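PDB 6EDK: formyltransferase PseJ from Anoxybacillus kamchatkensis G10, which is a formyltransferase-family protein with a Rossmann-like fold and a pocket that holds the ligand 1YA. Local coordinates for residues 26-31 / 45-50; 39-44 / 161-166; 53-58 / 74-79; 102-107 / 186-191. All coordinates share one frame; numbering follows the deposited sequence.

Interaction 1: 26-31 / 45-50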
# COMPACT_ATOMS: atom_id res chain seq x y z
N GLY A 26 5.06 22.08 3.21
CA GLY A 26 5.56 21.32 2.10
C GLY A 26 4.50 21.08 1.04
O GLY A 26 3.35 21.52 1.16
N LYS A 27 4.93 20.40 -0.01
CA LYS A 27 4.08 20.06 -1.13
C LYS A 27 4.05 18.54 -1.23
O LYS A 27 5.08 17.91 -1.47
CB LYS A 27 4.62 20.69 -2.42
CG LYS A 27 3.75 20.41 -3.62
CD LYS A 27 4.13 21.24 -4.88
CE LYS A 27 3.02 21.07 -5.93
NZ LYS A 27 3.27 21.70 -7.26
N ILE A 28 2.86 17.96 -1.10
CA ILE A 28 2.70 16.49 -1.12
C ILE A 28 1.99 16.07 -2.37
O ILE A 28 0.95 16.63 -2.71
CB ILE A 28 1.93 15.99 0.12
CG1 ILE A 28 2.64 16.45 1.39
CG2 ILE A 28 1.79 14.45 0.03
CD1 ILE A 28 1.78 16.29 2.63
N LEU A 29 2.54 15.09 -3.04
CA LEU A 29 1.95 14.50 -4.22
C LEU A 29 1.33 13.16 -3.78
O LEU A 29 2.07 12.29 -3.35
CB LEU A 29 2.99 14.22 -5.29
CG LEU A 29 2.52 13.49 -6.53
CD1 LEU A 29 1.39 14.27 -7.23
CD2 LEU A 29 3.69 13.20 -7.54
N LEU A 30 0.03 13.02 -3.98
CA LEU A 30 -0.69 11.77 -3.69
C LEU A 30 -0.92 11.04 -4.99
O LEU A 30 -1.60 11.56 -5.88
CB LEU A 30 -2.01 12.11 -2.99
CG LEU A 30 -3.03 11.03 -2.69
CD1 LEU A 30 -2.39 9.91 -1.85
CD2 LEU A 30 -4.19 11.73 -1.94
N LEU A 31 -0.30 9.88 -5.12
CA LEU A 31 -0.46 9.05 -6.29
C LEU A 31 -1.54 8.00 -6.06
O LEU A 31 -1.53 7.31 -5.01
CB LEU A 31 0.82 8.37 -6.69
CG LEU A 31 1.98 9.32 -7.04
CD1 LEU A 31 3.22 8.57 -7.33
CD2 LEU A 31 1.56 10.19 -8.24
N PHE A 45 -2.65 19.78 8.09
CA PHE A 45 -1.32 20.04 8.66
C PHE A 45 -0.65 21.25 7.99
O PHE A 45 0.56 21.48 8.20
CB PHE A 45 -0.41 18.82 8.53
CG PHE A 45 -0.84 17.64 9.41
CD1 PHE A 45 -1.88 16.80 9.00
CD2 PHE A 45 -0.23 17.39 10.62
CE1 PHE A 45 -2.31 15.74 9.83
CE2 PHE A 45 -0.64 16.31 11.46
CZ PHE A 45 -1.66 15.50 11.06
N GLU A 46 -1.38 21.97 7.14
CA GLU A 46 -0.91 23.16 6.41
C GLU A 46 0.00 22.85 5.24
O GLU A 46 0.68 23.73 4.73
CB GLU A 46 -0.22 24.15 7.35
CG GLU A 46 -1.13 24.67 8.45
CD GLU A 46 -2.54 24.99 7.96
OE1 GLU A 46 -2.70 25.89 7.09
OE2 GLU A 46 -3.50 24.33 8.44
N ASP A 47 0.02 21.62 4.77
CA ASP A 47 0.73 21.29 3.55
C ASP A 47 -0.20 21.46 2.37
O ASP A 47 -1.43 21.47 2.50
CB ASP A 47 1.29 19.87 3.61
CG ASP A 47 2.28 19.69 4.73
OD1 ASP A 47 3.03 20.64 4.98
OD2 ASP A 47 2.31 18.62 5.38
N GLU A 48 0.38 21.66 1.18
CA GLU A 48 -0.42 21.75 -0.02
C GLU A 48 -0.35 20.38 -0.69
O GLU A 48 0.65 19.68 -0.60
CB GLU A 48 0.03 22.89 -0.94
CG GLU A 48 0.98 22.55 -2.05
CD GLU A 48 1.23 23.75 -2.99
OE1 GLU A 48 1.11 24.92 -2.51
OE2 GLU A 48 1.52 23.53 -4.20
N VAL A 49 -1.44 20.00 -1.29
CA VAL A 49 -1.59 18.67 -1.84
C VAL A 49 -1.98 18.73 -3.29
O VAL A 49 -2.88 19.47 -3.68
CB VAL A 49 -2.65 17.84 -1.04
CG1 VAL A 49 -2.81 16.52 -1.70
CG2 VAL A 49 -2.24 17.76 0.43
N THR A 50 -1.36 17.88 -4.08
CA THR A 50 -1.80 17.63 -5.45
C THR A 50 -1.94 16.14 -5.61
O THR A 50 -1.30 15.38 -4.89
CB THR A 50 -0.79 18.15 -6.50
OG1 THR A 50 0.41 17.40 -6.41
CG2 THR A 50 -0.48 19.65 -6.26

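Interaction 2: 39-44 / 161-166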
# COMPACT_ATOMS: atom_id res chain seq x y z
N ARG A 39 -6.77 14.03 1.11
CA ARG A 39 -6.37 15.40 0.80
C ARG A 39 -6.66 16.32 1.96
O ARG A 39 -5.76 17.01 2.46
CB ARG A 39 -7.07 15.86 -0.47
CG ARG A 39 -6.96 17.35 -0.74
CD ARG A 39 -7.80 17.74 -1.97
NE ARG A 39 -7.12 17.37 -3.21
CZ ARG A 39 -6.13 18.09 -3.76
NH1 ARG A 39 -5.68 19.20 -3.17
NH2 ARG A 39 -5.58 17.67 -4.91
N ASP A 40 -7.91 16.30 2.46
CA ASP A 40 -8.27 17.19 3.56
C ASP A 40 -7.44 16.93 4.80
O ASP A 40 -7.06 17.86 5.50
CB ASP A 40 -9.76 17.04 3.92
CG ASP A 40 -10.66 17.63 2.91
OD1 ASP A 40 -10.21 18.47 2.10
OD2 ASP A 40 -11.85 17.26 2.91
N PHE A 41 -7.22 15.64 5.14
CA PHE A 41 -6.43 15.33 6.33
C PHE A 41 -5.03 15.92 6.20
O PHE A 41 -4.51 16.56 7.12
CB PHE A 41 -6.34 13.76 6.51
CG PHE A 41 -5.36 13.34 7.58
CD1 PHE A 41 -5.74 13.33 8.92
CD2 PHE A 41 -4.10 12.89 7.27
CE1 PHE A 41 -4.85 12.95 9.93
CE2 PHE A 41 -3.21 12.52 8.26
CZ PHE A 41 -3.57 12.53 9.59
N LEU A 42 -4.43 15.74 5.05
CA LEU A 42 -3.07 16.20 4.86
C LEU A 42 -3.02 17.75 4.89
O LEU A 42 -2.10 18.33 5.46
CB LEU A 42 -2.54 15.70 3.51
CG LEU A 42 -2.26 14.18 3.44
CD1 LEU A 42 -1.90 13.80 2.02
CD2 LEU A 42 -1.17 13.84 4.39
N GLU A 43 -4.03 18.37 4.31
CA GLU A 43 -4.06 19.84 4.30
C GLU A 43 -4.33 20.41 5.67
O GLU A 43 -3.93 21.54 5.92
CB GLU A 43 -5.12 20.31 3.31
CG GLU A 43 -4.68 20.14 1.86
CD GLU A 43 -5.77 20.55 0.86
OE1 GLU A 43 -6.95 20.73 1.24
OE2 GLU A 43 -5.43 20.64 -0.34
N SER A 44 -4.95 19.65 6.58
CA SER A 44 -5.09 20.14 7.95
C SER A 44 -3.77 20.24 8.68
O SER A 44 -3.76 20.72 9.81
CB SER A 44 -6.11 19.25 8.75
OG SER A 44 -5.59 17.98 9.08
N LEU A 161 -3.83 3.43 10.23
CA LEU A 161 -2.42 3.36 10.59
C LEU A 161 -1.66 4.55 10.00
O LEU A 161 -0.78 5.13 10.65
CB LEU A 161 -1.84 2.04 10.00
CG LEU A 161 -0.39 1.70 10.30
CD1 LEU A 161 -0.15 1.42 11.78
CD2 LEU A 161 0.08 0.48 9.49
N PHE A 162 -2.05 4.94 8.80
CA PHE A 162 -1.39 6.10 8.16
C PHE A 162 -1.65 7.37 8.98
O PHE A 162 -0.72 8.13 9.31
CB PHE A 162 -1.94 6.28 6.77
CG PHE A 162 -1.41 7.56 6.14
CD1 PHE A 162 -0.13 7.62 5.74
CD2 PHE A 162 -2.22 8.67 6.14
CE1 PHE A 162 0.37 8.84 5.24
CE2 PHE A 162 -1.69 9.90 5.66
CZ PHE A 162 -0.42 9.92 5.25
N MET A 163 -2.92 7.61 9.29
CA MET A 163 -3.25 8.85 10.03
C MET A 163 -2.67 8.81 11.42
O MET A 163 -2.29 9.86 11.96
CB MET A 163 -4.76 9.05 10.10
CG MET A 163 -5.41 9.38 8.76
SD MET A 163 -7.16 9.89 8.65
CE MET A 163 -7.97 8.32 9.02
N GLU A 164 -2.62 7.61 12.03
CA GLU A 164 -2.00 7.52 13.35
C GLU A 164 -0.54 7.90 13.32
O GLU A 164 -0.06 8.56 14.26
CB GLU A 164 -2.15 6.11 13.93
CG GLU A 164 -1.46 5.87 15.25
CD GLU A 164 -1.75 4.47 15.77
OE1 GLU A 164 -2.60 3.76 15.15
OE2 GLU A 164 -1.18 4.12 16.81
N TYR A 165 0.18 7.54 12.26
CA TYR A 165 1.64 7.74 12.27
C TYR A 165 2.11 8.91 11.41
O TYR A 165 3.26 9.31 11.51
CB TYR A 165 2.37 6.46 11.83
CG TYR A 165 2.45 5.43 12.93
CD1 TYR A 165 3.45 5.45 13.86
CD2 TYR A 165 1.47 4.46 13.06
CE1 TYR A 165 3.52 4.53 14.88
CE2 TYR A 165 1.55 3.47 14.11
CZ TYR A 165 2.59 3.54 15.00
OH TYR A 165 2.72 2.64 16.05
N TRP A 166 1.23 9.48 10.59
CA TRP A 166 1.67 10.58 9.75
C TRP A 166 2.28 11.74 10.53
O TRP A 166 3.29 12.28 10.04
CB TRP A 166 0.51 11.09 8.94
CG TRP A 166 0.85 12.28 8.01
CD1 TRP A 166 0.26 13.53 8.06
CD2 TRP A 166 1.81 12.31 6.96
NE1 TRP A 166 0.82 14.34 7.08
CE2 TRP A 166 1.76 13.62 6.39
CE3 TRP A 166 2.70 11.39 6.43
CZ2 TRP A 166 2.55 13.97 5.34
CZ3 TRP A 166 3.49 11.76 5.39
CH2 TRP A 166 3.40 13.05 4.83
O HOH W 1 0.36 16.93 5.84

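Interaction 3: 53-58 / 74-79. With 1YA (N-{4-[{[(6S)-2-amino-4-oxo-3,4,5,6,7,8-hexahydropteridin-6-yl]methyl}(formyl)amino]benzoyl}-L-glutamic acid), chain D.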
# COMPACT_ATOMS: atom_id res chain seq x y z
N GLN A 53 -3.00 10.31 -11.04
CA GLN A 53 -3.17 8.87 -11.14
C GLN A 53 -2.60 8.21 -12.39
O GLN A 53 -2.71 7.00 -12.52
CB GLN A 53 -4.66 8.50 -11.02
CG GLN A 53 -5.61 9.30 -11.84
CD GLN A 53 -7.00 8.70 -11.77
OE1 GLN A 53 -7.42 8.19 -10.73
NE2 GLN A 53 -7.73 8.74 -12.90
N ASP A 54 -1.91 8.95 -13.26
CA ASP A 54 -1.42 8.37 -14.51
C ASP A 54 0.08 8.11 -14.43
O ASP A 54 0.75 8.45 -13.45
CB ASP A 54 -1.75 9.31 -15.69
CG ASP A 54 -3.25 9.43 -15.97
OD1 ASP A 54 -4.05 8.54 -15.57
OD2 ASP A 54 -3.64 10.41 -16.63
N LYS A 55 0.64 7.53 -15.51
CA LYS A 55 2.08 7.28 -15.56
C LYS A 55 2.88 8.56 -15.43
O LYS A 55 2.43 9.64 -15.80
CB LYS A 55 2.47 6.60 -16.88
CG LYS A 55 1.85 5.23 -17.07
CD LYS A 55 2.12 4.67 -18.47
CE LYS A 55 1.16 3.51 -18.79
NZ LYS A 55 1.44 2.83 -20.09
N LEU A 56 4.10 8.42 -14.91
CA LEU A 56 4.98 9.53 -14.63
C LEU A 56 6.31 9.29 -15.30
O LEU A 56 7.05 8.39 -14.91
CB LEU A 56 5.21 9.71 -13.13
CG LEU A 56 4.11 10.36 -12.35
CD1 LEU A 56 4.51 10.16 -10.90
CD2 LEU A 56 3.99 11.81 -12.67
N ASP A 57 6.63 10.12 -16.30
CA ASP A 57 8.00 10.21 -16.77
C ASP A 57 8.77 10.98 -15.73
O ASP A 57 8.23 11.85 -15.02
CB ASP A 57 8.02 10.94 -18.14
CG ASP A 57 9.41 10.94 -18.80
OD1 ASP A 57 10.28 11.74 -18.39
OD2 ASP A 57 9.63 10.12 -19.72
N LYS A 58 10.08 10.70 -15.64
CA LYS A 58 10.88 11.39 -14.64
C LYS A 58 10.98 12.89 -14.89
O LYS A 58 11.32 13.64 -13.95
CB LYS A 58 12.29 10.79 -14.57
CG LYS A 58 13.22 11.11 -15.73
CD LYS A 58 14.52 10.28 -15.59
CE LYS A 58 15.47 10.44 -16.77
NZ LYS A 58 16.10 9.12 -17.16
N TYR A 74 -1.80 3.45 -6.36
CA TYR A 74 -1.22 3.91 -7.63
C TYR A 74 -0.95 2.71 -8.53
O TYR A 74 -0.37 1.71 -8.10
CB TYR A 74 0.07 4.66 -7.37
CG TYR A 74 0.68 5.28 -8.60
CD1 TYR A 74 -0.05 6.15 -9.40
CD2 TYR A 74 2.00 5.00 -8.94
CE1 TYR A 74 0.55 6.76 -10.54
CE2 TYR A 74 2.60 5.59 -10.09
CZ TYR A 74 1.86 6.45 -10.87
OH TYR A 74 2.47 7.03 -11.98
N ARG A 75 -1.34 2.82 -9.78
CA ARG A 75 -1.42 1.65 -10.62
C ARG A 75 -0.15 1.38 -11.43
O ARG A 75 -0.10 0.37 -12.13
CB ARG A 75 -2.62 1.77 -11.57
CG ARG A 75 -3.95 1.32 -10.89
CD ARG A 75 -5.17 1.99 -11.55
NE ARG A 75 -5.23 3.43 -11.26
CZ ARG A 75 -6.03 3.99 -10.35
NH1 ARG A 75 -6.88 3.25 -9.63
NH2 ARG A 75 -5.97 5.31 -10.18
N TYR A 76 0.88 2.21 -11.32
CA TYR A 76 2.06 2.01 -12.13
C TYR A 76 3.32 1.90 -11.29
O TYR A 76 3.42 2.41 -10.15
CB TYR A 76 2.21 3.19 -13.14
CG TYR A 76 0.94 3.40 -13.93
CD1 TYR A 76 0.62 2.59 -15.02
CD2 TYR A 76 0.00 4.39 -13.56
CE1 TYR A 76 -0.55 2.78 -15.74
CE2 TYR A 76 -1.18 4.57 -14.27
CZ TYR A 76 -1.43 3.76 -15.37
OH TYR A 76 -2.60 3.92 -16.08
N ILE A 77 4.30 1.22 -11.88
CA ILE A 77 5.64 1.17 -11.33
C ILE A 77 6.28 2.54 -11.45
O ILE A 77 6.22 3.16 -12.51
CB ILE A 77 6.45 0.08 -12.05
CG1 ILE A 77 5.68 -1.24 -11.96
CG2 ILE A 77 7.85 -0.03 -11.47
CD1 ILE A 77 6.13 -2.31 -12.91
N ILE A 78 6.84 3.03 -10.36
CA ILE A 78 7.49 4.33 -10.33
C ILE A 78 8.94 4.17 -10.79
O ILE A 78 9.70 3.34 -10.25
CB ILE A 78 7.43 4.95 -8.93
CG1 ILE A 78 5.95 5.25 -8.57
CG2 ILE A 78 8.21 6.24 -8.86
CD1 ILE A 78 5.76 5.55 -7.11
N HIS A 79 9.32 4.98 -11.77
CA HIS A 79 10.61 4.83 -12.44
C HIS A 79 11.76 4.99 -11.46
O HIS A 79 11.69 5.82 -10.55
CB HIS A 79 10.70 5.89 -13.54
CG HIS A 79 11.88 5.71 -14.45
ND1 HIS A 79 13.15 6.11 -14.10
CD2 HIS A 79 11.97 5.15 -15.68
CE1 HIS A 79 13.98 5.83 -15.08
NE2 HIS A 79 13.29 5.24 -16.05
N1 1YA D . 6.61 1.62 -7.82
C2 1YA D . 7.91 1.20 -7.25
NA2 1YA D . 9.14 1.44 -7.97
N3 1YA D . 8.03 0.54 -5.90
C4 1YA D . 6.83 0.23 -5.10
O4 1YA D . 7.00 -0.31 -4.03
C4A 1YA D . 5.53 0.65 -5.69
N5 1YA D . 4.39 0.45 -4.95
C6 1YA D . 3.09 0.46 -5.80
C7 1YA D . 2.98 1.47 -6.71
N8 1YA D . 4.25 1.76 -7.58
C8A 1YA D . 5.42 1.38 -7.05
C9 1YA D . 3.07 -0.93 -6.48
N10 1YA D . 1.83 -1.18 -7.24
C11 1YA D . 2.14 -3.10 -11.00
C12 1YA D . 1.57 -1.83 -10.95
C13 1YA D . 1.48 -1.18 -9.72
C14 1YA D . 1.94 -1.83 -8.58
C15 1YA D . 2.48 -3.09 -8.64
C16 1YA D . 2.58 -3.73 -9.87
C17 1YA D . 2.24 -3.86 -12.35
N 1YA D . 1.79 -5.28 -12.27
CA 1YA D . 1.79 -6.21 -13.43
CB 1YA D . 3.24 -6.54 -13.84
CG 1YA D . 4.26 -6.27 -12.72
CD 1YA D . 5.61 -6.95 -12.99
OE1 1YA D . 6.49 -7.01 -12.08
OE2 1YA D . 5.85 -7.46 -14.12
CT 1YA D . 1.00 -7.49 -13.03
O2 1YA D . 0.52 -7.65 -11.87
O1 1YA D . 0.81 -8.39 -13.88
C18 1YA D . 0.50 -0.88 -6.72
O5 1YA D . 0.37 -0.39 -5.65
O 1YA D . 2.63 -3.34 -13.33
O HOH W 2 -3.06 5.29 -10.44
O HOH W 3 7.29 6.43 -12.98
O HOH W 4 4.78 5.77 -13.45

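Interaction 4: 102-107 / 186-191. With 1YA (N-{4-[{[(6S)-2-amino-4-oxo-3,4,5,6,7,8-hexahydropteridin-6-yl]methyl}(formyl)amino]benzoyl}-L-glutamic acid), chain D.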
# COMPACT_ATOMS: atom_id res chain seq x y z
N LYS A 102 3.66 -9.35 -1.51
CA LYS A 102 4.03 -8.31 -2.46
C LYS A 102 3.22 -8.46 -3.75
O LYS A 102 2.78 -9.54 -4.11
CB LYS A 102 5.54 -8.34 -2.77
CG LYS A 102 6.49 -8.13 -1.66
CD LYS A 102 7.93 -8.51 -2.11
CE LYS A 102 8.36 -9.85 -1.53
NZ LYS A 102 9.10 -9.60 -0.20
N GLY A 103 2.99 -7.33 -4.40
CA GLY A 103 2.27 -7.35 -5.66
C GLY A 103 0.76 -7.32 -5.59
O GLY A 103 0.17 -6.65 -4.76
N ALA A 104 0.13 -8.11 -6.45
CA ALA A 104 -1.28 -8.02 -6.72
C ALA A 104 -2.14 -8.90 -5.82
O ALA A 104 -1.68 -9.93 -5.30
CB ALA A 104 -1.52 -8.41 -8.19
N ASP A 105 -3.39 -8.48 -5.65
CA ASP A 105 -4.40 -9.25 -4.93
C ASP A 105 -3.90 -9.79 -3.58
O ASP A 105 -4.11 -10.96 -3.25
CB ASP A 105 -4.90 -10.39 -5.79
CG ASP A 105 -5.42 -9.90 -7.14
OD1 ASP A 105 -6.26 -8.99 -7.13
OD2 ASP A 105 -4.98 -10.41 -8.19
N PRO A 106 -3.27 -8.95 -2.76
CA PRO A 106 -2.69 -9.51 -1.54
C PRO A 106 -3.72 -10.11 -0.61
O PRO A 106 -3.41 -11.10 0.06
CB PRO A 106 -1.95 -8.34 -0.89
CG PRO A 106 -2.61 -7.10 -1.52
CD PRO A 106 -2.96 -7.53 -2.93
N ASN A 107 -4.93 -9.54 -0.54
CA ASN A 107 -5.92 -10.09 0.38
C ASN A 107 -6.28 -11.51 -0.02
O ASN A 107 -6.31 -12.43 0.80
CB ASN A 107 -7.14 -9.19 0.41
CG ASN A 107 -8.22 -9.65 1.37
OD1 ASN A 107 -7.97 -9.90 2.57
ND2 ASN A 107 -9.45 -9.73 0.87
N HIS A 186 3.12 -11.84 -6.05
CA HIS A 186 2.17 -12.30 -7.05
C HIS A 186 1.94 -11.21 -8.10
O HIS A 186 1.97 -10.03 -7.81
CB HIS A 186 0.82 -12.71 -6.46
CG HIS A 186 0.96 -13.66 -5.32
ND1 HIS A 186 1.15 -13.23 -4.02
CD2 HIS A 186 0.99 -15.01 -5.29
CE1 HIS A 186 1.28 -14.29 -3.24
NE2 HIS A 186 1.20 -15.38 -3.98
N LYS A 187 1.69 -11.64 -9.33
CA LYS A 187 1.23 -10.80 -10.42
C LYS A 187 -0.29 -10.95 -10.54
O LYS A 187 -0.89 -11.91 -10.05
CB LYS A 187 1.85 -11.22 -11.77
CG LYS A 187 3.34 -11.32 -11.83
CD LYS A 187 3.77 -12.35 -12.91
CE LYS A 187 5.02 -11.93 -13.69
NZ LYS A 187 6.23 -11.62 -12.85
N LEU A 188 -0.89 -10.00 -11.26
CA LEU A 188 -2.35 -10.02 -11.39
C LEU A 188 -2.85 -11.31 -12.01
O LEU A 188 -3.92 -11.80 -11.64
CB LEU A 188 -2.79 -8.81 -12.22
CG LEU A 188 -4.21 -8.31 -11.96
CD1 LEU A 188 -4.35 -7.67 -10.59
CD2 LEU A 188 -4.62 -7.31 -13.06
N LYS A 189 -2.09 -11.90 -12.93
CA LYS A 189 -2.57 -13.07 -13.64
C LYS A 189 -2.50 -14.34 -12.83
O LYS A 189 -3.17 -15.31 -13.19
CB LYS A 189 -1.79 -13.21 -14.95
CG LYS A 189 -2.25 -12.24 -16.07
CD LYS A 189 -3.55 -12.70 -16.79
CE LYS A 189 -3.48 -14.17 -17.22
NZ LYS A 189 -4.39 -14.51 -18.34
N ASP A 190 -1.75 -14.36 -11.71
CA ASP A 190 -1.54 -15.58 -10.96
C ASP A 190 -2.80 -16.16 -10.38
O ASP A 190 -2.85 -17.37 -10.13
CB ASP A 190 -0.50 -15.33 -9.86
CG ASP A 190 0.87 -15.00 -10.41
OD1 ASP A 190 1.07 -15.18 -11.62
OD2 ASP A 190 1.77 -14.57 -9.65
N LYS A 191 -3.84 -15.34 -10.16
CA LYS A 191 -5.06 -15.85 -9.55
C LYS A 191 -5.99 -16.60 -10.51
O LYS A 191 -6.97 -17.24 -10.06
CB LYS A 191 -5.83 -14.68 -8.91
CG LYS A 191 -6.32 -13.62 -9.84
CD LYS A 191 -7.31 -12.70 -9.10
CE LYS A 191 -7.74 -11.47 -9.91
NZ LYS A 191 -6.58 -10.64 -10.32
N1 1YA D . 6.61 1.62 -7.82
C2 1YA D . 7.91 1.20 -7.25
NA2 1YA D . 9.14 1.44 -7.97
N3 1YA D . 8.03 0.54 -5.90
C4 1YA D . 6.83 0.23 -5.10
O4 1YA D . 7.00 -0.31 -4.03
C4A 1YA D . 5.53 0.65 -5.69
N5 1YA D . 4.39 0.45 -4.95
C6 1YA D . 3.09 0.46 -5.80
C7 1YA D . 2.98 1.47 -6.71
N8 1YA D . 4.25 1.76 -7.58
C8A 1YA D . 5.42 1.38 -7.05
C9 1YA D . 3.07 -0.93 -6.48
N10 1YA D . 1.83 -1.18 -7.24
C11 1YA D . 2.14 -3.10 -11.00
C12 1YA D . 1.57 -1.83 -10.95
C13 1YA D . 1.48 -1.18 -9.72
C14 1YA D . 1.94 -1.83 -8.58
C15 1YA D . 2.48 -3.09 -8.64
C16 1YA D . 2.58 -3.73 -9.87
C17 1YA D . 2.24 -3.86 -12.35
N 1YA D . 1.79 -5.28 -12.27
CA 1YA D . 1.79 -6.21 -13.43
CB 1YA D . 3.24 -6.54 -13.84
CG 1YA D . 4.26 -6.27 -12.72
CD 1YA D . 5.61 -6.95 -12.99
OE1 1YA D . 6.49 -7.01 -12.08
OE2 1YA D . 5.85 -7.46 -14.12
CT 1YA D . 1.00 -7.49 -13.03
O2 1YA D . 0.52 -7.65 -11.87
O1 1YA D . 0.81 -8.39 -13.88
C18 1YA D . 0.50 -0.88 -6.72
O5 1YA D . 0.37 -0.39 -5.65
O 1YA D . 2.63 -3.34 -13.33
O HOH W 5 0.23 -10.67 -3.58
O HOH W 6 -3.26 -12.43 -8.55

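Interaction 1: 26-31 / 45-50
Lys27 and Glu48 lie next to each other on neighbouring parallel strands, and their side chains cross at a slant on the face they share with Leu29 and Thr50. The lysine chain runs out fully extended, CG anti to the backbone N (chi1 -178°), which lays its aliphatic part beside the glutamate: CE is 3.4 Å from Glu48 OE2, while NZ, at 4.0 Å from the same oxygen, makes only a long salt bridge. Farther along, Lys27 CE meets the methyl CG2 of Thr50, and Leu29 CD1 reaches OG1 of that threonine at 3.4 Å. Strands 27-31 and 48-52 are the two arms of a right-handed beta-alpha-beta unit, as in a Rossmann-like sheet, with helix 36-43 as the connection. Their backbones are laced in parallel register by Ile28 N to Glu48 O (2.8 Å), Thr50 N to Ile28 O and Leu30 N to Thr50 O. On the other face Ile28 CD1 rests against the carboxylate of Asp47, 3.6 Å from OD2, and also touches Trp166. Asp47 grips two partners: OD1 accepts Gly26 N at 3.1 Å from above the carboxylate plane, and OD2 is held in a salt bridge by Arg170.

Interaction 2: 39-44 / 161-166
Phe41 of helix 36-43 reaches across to Met163 and Trp166 of helix 147-169, two nearly parallel helices that pack on the same face of the Rossmann-like sheet. Their short segments stay 11.8 Å apart between axes, so long side chains do the bridging. The first group of contacts is to ring faces. Met163 sets CG over the centre of the Phe41 ring, 3.7 Å from its centroid, and the sulfur SD follows over the same face, a Met-aromatic contact. Leu42 CD2 lies over one face of the Trp166 five-membered ring, offset toward its rim, 3.7 Å from the centroid, the two side chains crossing at about a right angle. Plain apolar packing forms the second group. Phe41 CE2 lies 3.6 Å from Trp166 CD1 with the ring planes turned 55° apart, and Phe162 comes in beside both: its CE2 touches Phe41 CE2, and Phe162 CZ, at the ring edge, is 4.1 Å from Leu42 CD2. A chi1 of 171° swings the Phe41 ring away from its own backbone N and into this cluster, where Phe45 adds an edge-to-face ring. The one polar link is a water that donates to Leu42 O and, lying in the plane of the indole, accepts from Trp166 NE1 at 2.9 Å.

Interaction 3: 53-58 / 74-79
Tyr74 OH donates to Asp54 O at 2.7 Å, pinning the loop after strand 68-71, which lines the ligand pocket of this Rossmann-like domain, to the loop after strand 48-52. The first shell round 1YA is a run of backbone from the former loop that reads the pterin edge. Tyr76 O accepts from N8 of 1YA at 2.8 Å, and Ile78 O takes the amino group NA2 of 1YA at 3.0 Å. Between these two, Ile78 N points almost straight at the ring nitrogen N1 of 1YA, 2.9 Å away with an angle of 172° at the hydrogen.

Behind this run stand the contacts between the loops. The Tyr74 phenol meets its carbonyl from above the carbonyl plane, 36° out of it, although the oxygen of Asp54 lies in the plane of the tyrosine ring, at its edge. The neighbouring ring, Tyr76, is clasped differently: Lys55 CG stands over its centre, 3.6 Å from the centroid, with the lysine chain crossing at about a right angle, while Arg75 CB covers the rim of the opposite face and Gln53 O meets the edge.

Waters fill in between the backbones. One donates to Gln53 O and accepts from Arg75 N; a second accepts from Leu56 N and donates to both Tyr74 OH and Ile77 O; a third joins Leu56 O to His79 N. Leu56, Tyr74 and Ile78 also pack on Leu31 of strand 27-31. At the far end of the loop, His79 ND1 caps the next helix by accepting from Asp81 N.

Interaction 4: 102-107 / 186-191
Lys191 reaches Asp105 with a chain that is best followed outward from CB. CB starts a side chain whose CG stands between the backbone N and the carbonyl carbon (chi1 63°), and from CG on the methylenes pass across the aspartate at about a right angle: CG is 3.8 Å from Asp105 OD2, and CD and CE both come to 3.4 Å of it. The bend at the last torsion (chi4 -57°) then turns NZ back onto that oxygen at 2.7 Å, a salt bridge that meets the carboxylate on its syn side, 29° out of plane. NZ also donates to Leu188 O at 3.2 Å, so the ammonium ties its own turn to the aspartate as well. Asp105 OD2 is approached from another quarter by Leu188 CD1, which also packs on Ala104 CB.

The backbones meet just before this. His186 N donates to Lys102 O and Ala104 N to His186 O, a short parallel ladder in which the CA of Gly103 comes within 3.4 Å of His186 O. A water joins Lys102 O and Ala104 O to His186 ND1, while NE2 of the same ring is bonded to Glu113 and the ring stacks on Trp109. In the following turn Asp190 OD2 accepts Lys187 N. Held in this way, Leu188 offers its backbone N to the carboxylate oxygen O2 of 1YA at 2.8 Å. The two-strand pairing thus borders the ligand pocket of this formyltransferase fold, at the glutamate end of the bound molecule.

In the fold
From the N terminus, strand 27-31 runs through helix 36-43 to strand 48-52, and interaction 1 closes this first beta-alpha-beta loop at the edge of the sheet. Interaction 2 starts from the helix of that unit and reaches helix 147-169 far along the chain, so it crosses interaction 1; the two touch where Val49 O meets Arg39 NH1. Interaction 3 closes a short loop lying wholly within the span of interaction 2, and it abuts the end of strand 27-31. Interaction 4 crosses interaction 2 and ties residues 102-107 to the chain beyond the long helix. Interactions 3 and 4, about 19 Å apart between centres, hold opposite ends of 1YA.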